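Local coordinates for YcgJ protein (Bacillus subtilis, PDB 1XXL) that is probably an S-adenosylmethionine-dependent methyltransferase, passing a methyl group to a substrate that is not known, at residues 138-143 and 198-203; 131-136 and 210-215; 89-94 and 111-116. One frame throughout, in Å; residues are numbered along the deposited sequence.

Contact 1 of 3, residues 138-143 and 198-203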
loop_
_atom_site.group_PDB
_atom_site.type_symbol
_atom_site.label_atom_id
_atom_site.label_comp_id
_atom_site.label_asym_id
_atom_site.label_seq_id
_atom_site.Cartn_x
_atom_site.Cartn_y
_atom_site.Cartn_z
ATOM N N ASN A 138 -12.359 -7.720 1.086
ATOM C CA ASN A 138 -12.397 -6.923 -0.140
ATOM C C ASN A 138 -13.712 -6.172 -0.321
ATOM O O ASN A 138 -13.717 -4.984 -0.731
ATOM C CB ASN A 138 -12.081 -7.768 -1.377
ATOM C CG ASN A 138 -10.595 -7.820 -1.664
ATOM O OD1 ASN A 138 -10.032 -6.836 -2.119
ATOM N ND2 ASN A 138 -9.954 -8.953 -1.374
ATOM N N HIS A 139 -14.811 -6.854 -0.019
ATOM C CA HIS A 139 -16.132 -6.237 -0.032
ATOM C C HIS A 139 -16.195 -5.100 1.012
ATOM O O HIS A 139 -16.680 -4.009 0.704
ATOM C CB HIS A 139 -17.235 -7.286 0.228
ATOM C CG HIS A 139 -18.624 -6.762 0.036
ATOM N ND1 HIS A 139 -19.072 -6.264 -1.170
ATOM C CD2 HIS A 139 -19.663 -6.645 0.897
ATOM C CE1 HIS A 139 -20.329 -5.864 -1.045
ATOM N NE2 HIS A 139 -20.706 -6.072 0.206
ATOM N N LEU A 140 -15.706 -5.347 2.230
ATOM C CA LEU A 140 -15.738 -4.312 3.279
ATOM C C LEU A 140 -15.037 -3.050 2.806
ATOM O O LEU A 140 -15.575 -1.950 2.909
ATOM C CB LEU A 140 -15.101 -4.801 4.564
ATOM C CG LEU A 140 -14.952 -3.813 5.731
ATOM C CD1 LEU A 140 -16.306 -3.338 6.250
ATOM C CD2 LEU A 140 -14.183 -4.481 6.828
ATOM N N ASN A 141 -13.843 -3.211 2.256
ATOM C CA ASN A 141 -13.056 -2.068 1.820
ATOM C C ASN A 141 -13.644 -1.365 0.559
ATOM O O ASN A 141 -13.587 -0.128 0.447
ATOM C CB ASN A 141 -11.594 -2.478 1.640
ATOM C CG ASN A 141 -10.845 -2.601 2.981
ATOM O OD1 ASN A 141 -11.021 -1.792 3.899
ATOM N ND2 ASN A 141 -10.010 -3.592 3.080
ATOM N N ARG A 142 -14.226 -2.134 -0.362
ATOM C CA ARG A 142 -14.879 -1.542 -1.536
ATOM C C ARG A 142 -16.157 -0.748 -1.169
ATOM O O ARG A 142 -16.476 0.254 -1.798
ATOM C CB ARG A 142 -15.207 -2.616 -2.592
ATOM C CG ARG A 142 -15.234 -2.087 -4.054
ATOM C CD ARG A 142 -15.037 -3.278 -5.100
ATOM N NE ARG A 142 -13.784 -4.092 -4.989
ATOM C CZ ARG A 142 -13.716 -5.413 -4.721
ATOM N NH1 ARG A 142 -14.808 -6.127 -4.479
ATOM N NH2 ARG A 142 -12.533 -6.041 -4.673
ATOM N N LEU A 143 -16.889 -1.207 -0.166
ATOM C CA LEU A 143 -18.100 -0.507 0.282
ATOM C C LEU A 143 -17.726 0.896 0.760
ATOM O O LEU A 143 -18.435 1.877 0.498
ATOM C CB LEU A 143 -18.781 -1.275 1.418
ATOM C CG LEU A 143 -19.622 -2.493 1.032
ATOM C CD1 LEU A 143 -20.079 -3.228 2.261
ATOM C CD2 LEU A 143 -20.844 -2.061 0.236
ATOM N N ILE A 198 -22.401 -1.758 8.005
ATOM C CA ILE A 198 -22.823 -2.206 9.323
ATOM C C ILE A 198 -23.417 -3.608 9.231
ATOM O O ILE A 198 -23.070 -4.479 10.022
ATOM C CB ILE A 198 -23.800 -1.201 9.989
ATOM C CG1 ILE A 198 -23.072 0.128 10.295
ATOM C CG2 ILE A 198 -24.389 -1.793 11.244
ATOM C CD1 ILE A 198 -24.003 1.324 10.649
ATOM N N THR A 199 -24.282 -3.837 8.241
ATOM C CA THR A 199 -24.860 -5.176 7.992
ATOM C C THR A 199 -23.766 -6.227 7.716
ATOM O O THR A 199 -23.821 -7.334 8.232
ATOM C CB THR A 199 -25.851 -5.152 6.791
ATOM O OG1 THR A 199 -26.923 -4.258 7.076
ATOM C CG2 THR A 199 -26.440 -6.515 6.502
ATOM N N HIS A 200 -22.786 -5.861 6.895
ATOM C CA HIS A 200 -21.666 -6.744 6.544
ATOM C C HIS A 200 -20.906 -7.191 7.789
ATOM O O HIS A 200 -20.635 -8.373 7.970
ATOM C CB HIS A 200 -20.732 -5.994 5.583
ATOM C CG HIS A 200 -19.690 -6.845 4.938
ATOM N ND1 HIS A 200 -19.993 -7.966 4.194
ATOM C CD2 HIS A 200 -18.342 -6.714 4.898
ATOM C CE1 HIS A 200 -18.873 -8.498 3.734
ATOM N NE2 HIS A 200 -17.854 -7.755 4.142
ATOM N N LEU A 201 -20.580 -6.231 8.652
ATOM C CA LEU A 201 -19.856 -6.507 9.908
ATOM C C LEU A 201 -20.699 -7.299 10.903
ATOM O O LEU A 201 -20.206 -8.209 11.550
ATOM C CB LEU A 201 -19.357 -5.190 10.545
ATOM C CG LEU A 201 -18.225 -4.459 9.791
ATOM C CD1 LEU A 201 -18.005 -3.000 10.278
ATOM C CD2 LEU A 201 -16.919 -5.237 9.859
ATOM N N ASN A 202 -21.978 -6.948 11.019
ATOM C CA ASN A 202 -22.884 -7.625 11.944
ATOM C C ASN A 202 -23.223 -9.042 11.547
ATOM O O ASN A 202 -23.527 -9.854 12.405
ATOM C CB ASN A 202 -24.191 -6.825 12.096
ATOM C CG ASN A 202 -24.080 -5.771 13.160
ATOM O OD1 ASN A 202 -23.731 -4.621 12.883
ATOM N ND2 ASN A 202 -24.320 -6.170 14.404
ATOM N N HIS A 203 -23.190 -9.338 10.247
ATOM C CA HIS A 203 -23.474 -10.682 9.759
ATOM C C HIS A 203 -22.212 -11.501 9.443
ATOM O O HIS A 203 -22.295 -12.568 8.855
ATOM C CB HIS A 203 -24.379 -10.580 8.523
ATOM C CG HIS A 203 -25.755 -10.087 8.835
ATOM N ND1 HIS A 203 -25.999 -8.835 9.357
ATOM C CD2 HIS A 203 -26.964 -10.681 8.705
ATOM C CE1 HIS A 203 -27.299 -8.683 9.547
ATOM N NE2 HIS A 203 -27.906 -9.787 9.154
#
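His-139 and His-200 both carry CG anti to the backbone N (chi1 -172° and -169°), and these torsions send their imidazoles into the gap between two helices, where they meet edge to face. The helices form an antiparallel pair: 131-144 and 191-202 run in nearly opposite directions, the local axes 10.5 Å apart, with Leu-140 and His-200 nearest in backbone. The T-shaped stack has centroids 4.8 Å apart and planes at 74°. His-139 is the edge partner, its CD2 lying 3.4 Å above the His-200 plane, toward the rim on the CE1 and ND1 side rather than over the middle. The opposite face of the same imidazole stacks on the ring of Phe-136, one turn earlier on the first helix, so His-200 is held flat between two aromatic groups. Its polar end is tied down as well: NE2 hydrogen-bonds to Phe-136 O, which requires a hydrogen on NE2 and fixes which way round the ring sits. One ring of helix 191-202 is therefore gripped from both faces and at one nitrogen by helix 131-144. Beside it the contact turns apolar. Leu-140 brings CB to 3.8 Å from His-200 CD2, and its branches reach on to Leu-201, whose side chain crosses it at about a right angle; Leu-140 CD1 and Leu-201 CD2 are 4.1 Å apart. Trp-183 of helix 180-187 and Phe-225 of strand 222-236 also pack on Leu-140, placing this buried end against the sheet, whereas His-139 lies at the solvent-exposed margin. Leu-143 comes in one turn further along, its CD1 4.4 Å from His-200 CB and its CG 3.8 Å above one face of the His-139 ring.

Contact 2 of 3, residues 131-136 and 210-215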
loop_
_atom_site.group_PDB
_atom_site.type_symbol
_atom_site.label_atom_id
_atom_site.label_comp_id
_atom_site.label_asym_id
_atom_site.label_seq_id
_atom_site.Cartn_x
_atom_site.Cartn_y
_atom_site.Cartn_z
ATOM N N PRO A 131 -10.820 -18.100 0.591
ATOM C CA PRO A 131 -11.500 -17.208 -0.335
ATOM C C PRO A 131 -12.676 -16.463 0.245
ATOM O O PRO A 131 -12.958 -15.382 -0.214
ATOM C CB PRO A 131 -11.981 -18.148 -1.456
ATOM C CG PRO A 131 -11.171 -19.379 -1.287
ATOM C CD PRO A 131 -10.809 -19.494 0.098
ATOM N N VAL A 132 -13.351 -17.046 1.222
ATOM C CA VAL A 132 -14.519 -16.416 1.863
ATOM C C VAL A 132 -14.105 -15.221 2.740
ATOM O O VAL A 132 -14.834 -14.228 2.839
ATOM C CB VAL A 132 -15.345 -17.468 2.671
ATOM C CG1 VAL A 132 -16.539 -16.851 3.300
ATOM C CG2 VAL A 132 -15.867 -18.559 1.716
ATOM N N LEU A 133 -12.923 -15.302 3.337
ATOM C CA LEU A 133 -12.386 -14.193 4.130
ATOM C C LEU A 133 -11.783 -13.132 3.204
ATOM O O LEU A 133 -11.910 -11.935 3.461
ATOM C CB LEU A 133 -11.355 -14.693 5.124
ATOM C CG LEU A 133 -11.876 -15.711 6.142
ATOM C CD1 LEU A 133 -10.759 -16.174 7.023
ATOM C CD2 LEU A 133 -13.014 -15.169 6.977
ATOM N N ASP A 134 -11.117 -13.605 2.148
ATOM C CA ASP A 134 -10.636 -12.760 1.042
ATOM C C ASP A 134 -11.770 -11.839 0.536
ATOM O O ASP A 134 -11.674 -10.605 0.505
ATOM C CB ASP A 134 -10.149 -13.690 -0.061
ATOM C CG ASP A 134 -9.665 -12.975 -1.284
ATOM O OD1 ASP A 134 -8.697 -13.504 -1.890
ATOM O OD2 ASP A 134 -10.216 -11.912 -1.643
ATOM N N GLU A 135 -12.861 -12.473 0.169
ATOM C CA GLU A 135 -14.062 -11.791 -0.292
ATOM C C GLU A 135 -14.674 -10.834 0.778
ATOM O O GLU A 135 -15.086 -9.718 0.469
ATOM C CB GLU A 135 -14.997 -12.919 -0.681
ATOM C CG GLU A 135 -16.327 -12.647 -1.207
ATOM C CD GLU A 135 -16.982 -13.984 -1.635
ATOM O OE1 GLU A 135 -18.235 -14.079 -1.583
ATOM O OE2 GLU A 135 -16.225 -14.948 -1.992
ATOM N N PHE A 136 -14.688 -11.256 2.036
ATOM C CA PHE A 136 -15.280 -10.451 3.113
ATOM C C PHE A 136 -14.571 -9.107 3.250
ATOM O O PHE A 136 -15.199 -8.046 3.274
ATOM C CB PHE A 136 -15.209 -11.205 4.441
ATOM C CG PHE A 136 -15.752 -10.430 5.592
ATOM C CD1 PHE A 136 -14.921 -9.617 6.363
ATOM C CD2 PHE A 136 -17.100 -10.499 5.910
ATOM C CE1 PHE A 136 -15.441 -8.892 7.420
ATOM C CE2 PHE A 136 -17.605 -9.784 6.965
ATOM C CZ PHE A 136 -16.780 -8.980 7.711
ATOM N N ASP A 210 -13.265 -13.571 14.090
ATOM C CA ASP A 210 -11.968 -13.915 14.687
ATOM C C ASP A 210 -10.816 -13.303 13.883
ATOM O O ASP A 210 -9.974 -12.605 14.419
ATOM C CB ASP A 210 -11.838 -15.454 14.758
ATOM C CG ASP A 210 -10.509 -15.930 15.399
ATOM O OD1 ASP A 210 -10.048 -15.314 16.408
ATOM O OD2 ASP A 210 -9.926 -16.937 14.890
ATOM N N THR A 211 -10.793 -13.553 12.582
ATOM C CA THR A 211 -9.706 -13.098 11.731
ATOM C C THR A 211 -9.580 -11.580 11.729
ATOM O O THR A 211 -8.481 -11.052 11.774
ATOM C CB THR A 211 -9.910 -13.588 10.278
ATOM O OG1 THR A 211 -9.887 -15.025 10.259
ATOM C CG2 THR A 211 -8.818 -13.057 9.354
ATOM N N PHE A 212 -10.704 -10.877 11.663
ATOM C CA PHE A 212 -10.682 -9.415 11.533
ATOM C C PHE A 212 -11.032 -8.680 12.837
ATOM O O PHE A 212 -11.341 -7.500 12.805
ATOM C CB PHE A 212 -11.572 -8.953 10.357
ATOM C CG PHE A 212 -11.165 -9.548 9.034
ATOM C CD1 PHE A 212 -9.971 -9.186 8.440
ATOM C CD2 PHE A 212 -11.947 -10.519 8.410
ATOM C CE1 PHE A 212 -9.590 -9.736 7.246
ATOM C CE2 PHE A 212 -11.553 -11.079 7.212
ATOM C CZ PHE A 212 -10.384 -10.686 6.632
ATOM N N CYS A 213 -10.986 -9.392 13.968
ATOM C CA CYS A 213 -11.075 -8.790 15.295
ATOM C C CYS A 213 -12.238 -7.811 15.405
ATOM O O CYS A 213 -12.072 -6.672 15.828
ATOM C CB CYS A 213 -9.781 -8.070 15.619
ATOM S SG CYS A 213 -8.320 -9.099 15.448
ATOM N N ILE A 214 -13.421 -8.270 15.030
ATOM C CA ILE A 214 -14.586 -7.407 14.937
ATOM C C ILE A 214 -15.170 -7.149 16.319
ATOM O O ILE A 214 -15.519 -8.079 17.056
ATOM C CB ILE A 214 -15.642 -7.994 13.976
ATOM C CG1 ILE A 214 -15.078 -8.063 12.567
ATOM C CG2 ILE A 214 -16.919 -7.131 13.935
ATOM C CD1 ILE A 214 -16.048 -8.759 11.534
ATOM N N THR A 215 -15.246 -5.874 16.678
ATOM C CA THR A 215 -15.836 -5.457 17.947
ATOM C C THR A 215 -17.059 -4.573 17.642
ATOM O O THR A 215 -16.961 -3.649 16.839
ATOM C CB THR A 215 -14.803 -4.722 18.837
ATOM O OG1 THR A 215 -13.719 -5.618 19.143
ATOM C CG2 THR A 215 -15.435 -4.268 20.158
#
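Thr-211 OG1, hydrogen-bonded to Glu-207 O one turn back in its own helix, also takes the tip of Leu-133: CD1 of the leucine meets it at 3.5 Å, the two side chains approaching tip to tip. CG2, the other branch of Thr-211, sits 3.8 Å above the centre of the Phe-212 ring and covers one face of it. CZ and CE2 of that ring lie against helix 131-144, CZ 3.7 Å from Leu-133 O and CE2 4.2 Å from Leu-133 CB. Phe-136, its CG anti to the backbone N (chi1 178°), extends its ring to both Phe-212 and Ile-214. The two phenylalanines slide past each other in opposite directions. Their planes are within 19° of parallel, but the centroids stand 5.6 Å apart, so overlap is slight and the closest touch is Phe-136 CD1 to Phe-212 CD2 at 3.7 Å. The far end of the Phe-136 ring reaches Ile-214, CZ to CD1 3.9 Å. Phe-212 and Ile-214 can both face this helix because the chain turns between them: Ile-214 N bonds Arg-209 O, Cys-213 N weakly bonds Asp-210 O, and Cys-213, with positive phi, is the C-prime residue of the Schellman motif that ends helix 206-211 before strand 215-216.

Contact 3 of 3, residues 89-94 and 111-116. With SO4 (sulfate ion), chain C.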
loop_
_atom_site.group_PDB
_atom_site.type_symbol
_atom_site.label_atom_id
_atom_site.label_comp_id
_atom_site.label_asym_id
_atom_site.label_seq_id
_atom_site.Cartn_x
_atom_site.Cartn_y
_atom_site.Cartn_z
ATOM N N ASP A 89 17.313 2.041 -7.101
ATOM C CA ASP A 89 17.906 1.176 -6.102
ATOM C C ASP A 89 16.826 0.635 -5.187
ATOM O O ASP A 89 16.890 -0.494 -4.727
ATOM C CB ASP A 89 18.938 1.970 -5.270
ATOM C CG ASP A 89 20.100 2.444 -6.107
ATOM O OD1 ASP A 89 20.142 3.642 -6.499
ATOM O OD2 ASP A 89 20.942 1.588 -6.411
ATOM N N ILE A 90 15.856 1.483 -4.898
ATOM C CA ILE A 90 14.768 1.150 -4.000
ATOM C C ILE A 90 13.472 1.670 -4.615
ATOM O O ILE A 90 13.429 2.786 -5.161
ATOM C CB ILE A 90 14.950 1.824 -2.631
ATOM C CG1 ILE A 90 16.289 1.410 -1.989
ATOM C CG2 ILE A 90 13.766 1.501 -1.725
ATOM C CD1 ILE A 90 16.728 2.295 -0.829
ATOM N N ILE A 91 12.429 0.848 -4.530
ATOM C CA ILE A 91 11.085 1.232 -4.938
ATOM C C ILE A 91 10.158 0.902 -3.796
ATOM O O ILE A 91 10.203 -0.197 -3.284
ATOM C CB ILE A 91 10.609 0.503 -6.227
ATOM C CG1 ILE A 91 11.567 0.785 -7.387
ATOM C CG2 ILE A 91 9.153 0.917 -6.558
ATOM C CD1 ILE A 91 11.311 -0.037 -8.617
ATOM N N THR A 92 9.336 1.869 -3.402
ATOM C CA THR A 92 8.435 1.746 -2.275
ATOM C C THR A 92 7.008 1.906 -2.750
ATOM O O THR A 92 6.719 2.627 -3.707
ATOM C CB THR A 92 8.709 2.810 -1.146
ATOM O OG1 THR A 92 8.541 4.140 -1.665
ATOM C CG2 THR A 92 10.131 2.688 -0.598
ATOM N N CYS A 93 6.112 1.224 -2.064
ATOM C CA CYS A 93 4.710 1.247 -2.395
ATOM C C CYS A 93 3.973 0.976 -1.082
ATOM O O CYS A 93 3.996 -0.151 -0.596
ATOM C CB CYS A 93 4.420 0.168 -3.461
ATOM S SG CYS A 93 2.741 0.178 -4.046
ATOM N N ARG A 94 3.378 2.017 -0.494
ATOM C CA ARG A 94 2.758 1.935 0.835
ATOM C C ARG A 94 1.261 2.163 0.775
ATOM O O ARG A 94 0.806 3.234 0.392
ATOM C CB ARG A 94 3.403 2.919 1.803
ATOM C CG ARG A 94 2.937 2.727 3.260
ATOM C CD ARG A 94 3.802 3.506 4.255
ATOM N NE ARG A 94 3.712 4.951 4.009
ATOM C CZ ARG A 94 3.419 5.891 4.909
ATOM N NH1 ARG A 94 3.167 5.587 6.177
ATOM N NH2 ARG A 94 3.382 7.159 4.532
ATOM N N ALA A 111 9.474 -4.407 -11.488
ATOM C CA ALA A 111 10.648 -5.225 -11.732
ATOM C C ALA A 111 11.514 -4.658 -12.845
ATOM O O ALA A 111 12.748 -4.685 -12.741
ATOM C CB ALA A 111 10.256 -6.688 -12.051
ATOM N N ARG A 112 10.889 -4.133 -13.903
ATOM C CA ARG A 112 11.633 -3.571 -15.035
ATOM C C ARG A 112 12.525 -2.390 -14.621
ATOM O O ARG A 112 13.700 -2.356 -14.957
ATOM C CB ARG A 112 10.676 -3.142 -16.171
ATOM C CG ARG A 112 11.368 -2.499 -17.317
ATOM C CD ARG A 112 10.392 -2.105 -18.405
ATOM N NE ARG A 112 9.593 -0.956 -18.031
ATOM C CZ ARG A 112 10.041 0.297 -17.986
ATOM N NH1 ARG A 112 11.288 0.571 -18.283
ATOM N NH2 ARG A 112 9.233 1.277 -17.639
ATOM N N VAL A 113 11.960 -1.436 -13.884
ATOM C CA VAL A 113 12.679 -0.211 -13.491
ATOM C C VAL A 113 13.592 -0.368 -12.272
ATOM O O VAL A 113 14.406 0.518 -11.998
ATOM C CB VAL A 113 11.722 1.024 -13.287
ATOM C CG1 VAL A 113 10.911 1.272 -14.526
ATOM C CG2 VAL A 113 10.814 0.869 -12.081
ATOM N N LEU A 114 13.452 -1.480 -11.543
ATOM C CA LEU A 114 14.330 -1.802 -10.424
ATOM C C LEU A 114 15.695 -2.249 -10.944
ATOM O O LEU A 114 15.776 -3.011 -11.895
ATOM C CB LEU A 114 13.666 -2.905 -9.571
ATOM C CG LEU A 114 14.168 -3.241 -8.168
ATOM C CD1 LEU A 114 14.333 -2.008 -7.260
ATOM C CD2 LEU A 114 13.199 -4.248 -7.531
ATOM N N LYS A 115 16.773 -1.758 -10.342
ATOM C CA LYS A 115 18.115 -2.244 -10.656
ATOM C C LYS A 115 18.262 -3.693 -10.181
ATOM O O LYS A 115 17.617 -4.105 -9.215
ATOM C CB LYS A 115 19.199 -1.383 -9.967
ATOM C CG LYS A 115 19.372 0.035 -10.551
ATOM C CD LYS A 115 20.412 0.882 -9.782
ATOM C CE LYS A 115 20.545 2.266 -10.424
ATOM N NZ LYS A 115 21.282 3.280 -9.558
ATOM N N GLN A 116 19.127 -4.454 -10.844
ATOM C CA GLN A 116 19.521 -5.754 -10.340
ATOM C C GLN A 116 19.917 -5.669 -8.885
ATOM O O GLN A 116 20.672 -4.777 -8.484
ATOM C CB GLN A 116 20.705 -6.325 -11.119
ATOM C CG GLN A 116 20.325 -7.013 -12.410
ATOM C CD GLN A 116 19.345 -8.151 -12.237
ATOM O OE1 GLN A 116 18.452 -8.313 -13.065
ATOM N NE2 GLN A 116 19.504 -8.946 -11.180
HETATM S S SO4 C . 2.458 9.104 7.688
HETATM O O1 SO4 C . 3.844 9.398 7.353
HETATM O O2 SO4 C . 1.944 10.179 8.538
HETATM O O3 SO4 C . 2.402 7.822 8.379
HETATM O O4 SO4 C . 1.619 9.024 6.485
#
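Lys-115 leaves strand 114-115 with its CB directed at Asp-89, and beyond CG the extended chain crosses the carboxylate at a slant. CD passes 3.5 Å from Asp-89 OD2, CE follows at a slightly greater distance, and NZ closes a long salt bridge to Asp-89 OD1 at 3.3 Å. The ammonium approaches from above the carboxylate, 36° out of its plane. Asp-89 OD1 is also hydrogen-bonded to Arg-24 N, which anchors it at the start of strand 24-28. Inward from this pair the contact is apolar. Ile-91 CD1 fits against Val-113 CG2 at 3.6 Å and Leu-114 CB at 3.8 Å, while Leu-114 CD1 lies 3.9 Å from Asp-89 O. These residues close a beta-alpha-beta crossover of the Rossmann-like methyltransferase core: strand 88-94 leads through helix 103-113 to strand 118-125, its parallel neighbour. At the other end of the first strand is Arg-94, part of the S-adenosylmethionine site. Its chain, straight at first, bends at chi3 (63°), and one edge of the guanidinium faces a sulfate whose sulfur lies in its plane. NH1 bonds O3 at 3.2 Å, almost straight at 176°, and NH2 bonds O4 at 3.2 Å. His-6 N also holds the sulfate, and Thr-35 OG1 takes the NE of Arg-94, steadying the group. The sulfate probably came from the crystallisation liquor; its paired grip implies that this edge of Arg-94 is suited to an anionic group, whereas the salt bridge at Asp-89, long and partly exposed, probably adds only modest electrostatic attraction.

In the fold
Contacts 1 and 2 share helix 131-144 and bind it to two successive helices, 191-202 and 206-211; contact 1 is nested within the loop that contact 2 closes. They touch directly, Leu-201 CD2 packing on Ile-214 CD1 at 4.0 Å, so they are neighbouring parts of the same packing, their centres about 20 and 19 Å from the chain centre and away from the cofactor site. Contact 3 is on the opposite side of that centre, its own centre about 34 Å from that of contact 1. All three are largely buried, yet aromatic rings dominate the helical pair, whereas contact 3 joins aliphatic packing to a charged margin and runs on to the cofactor site.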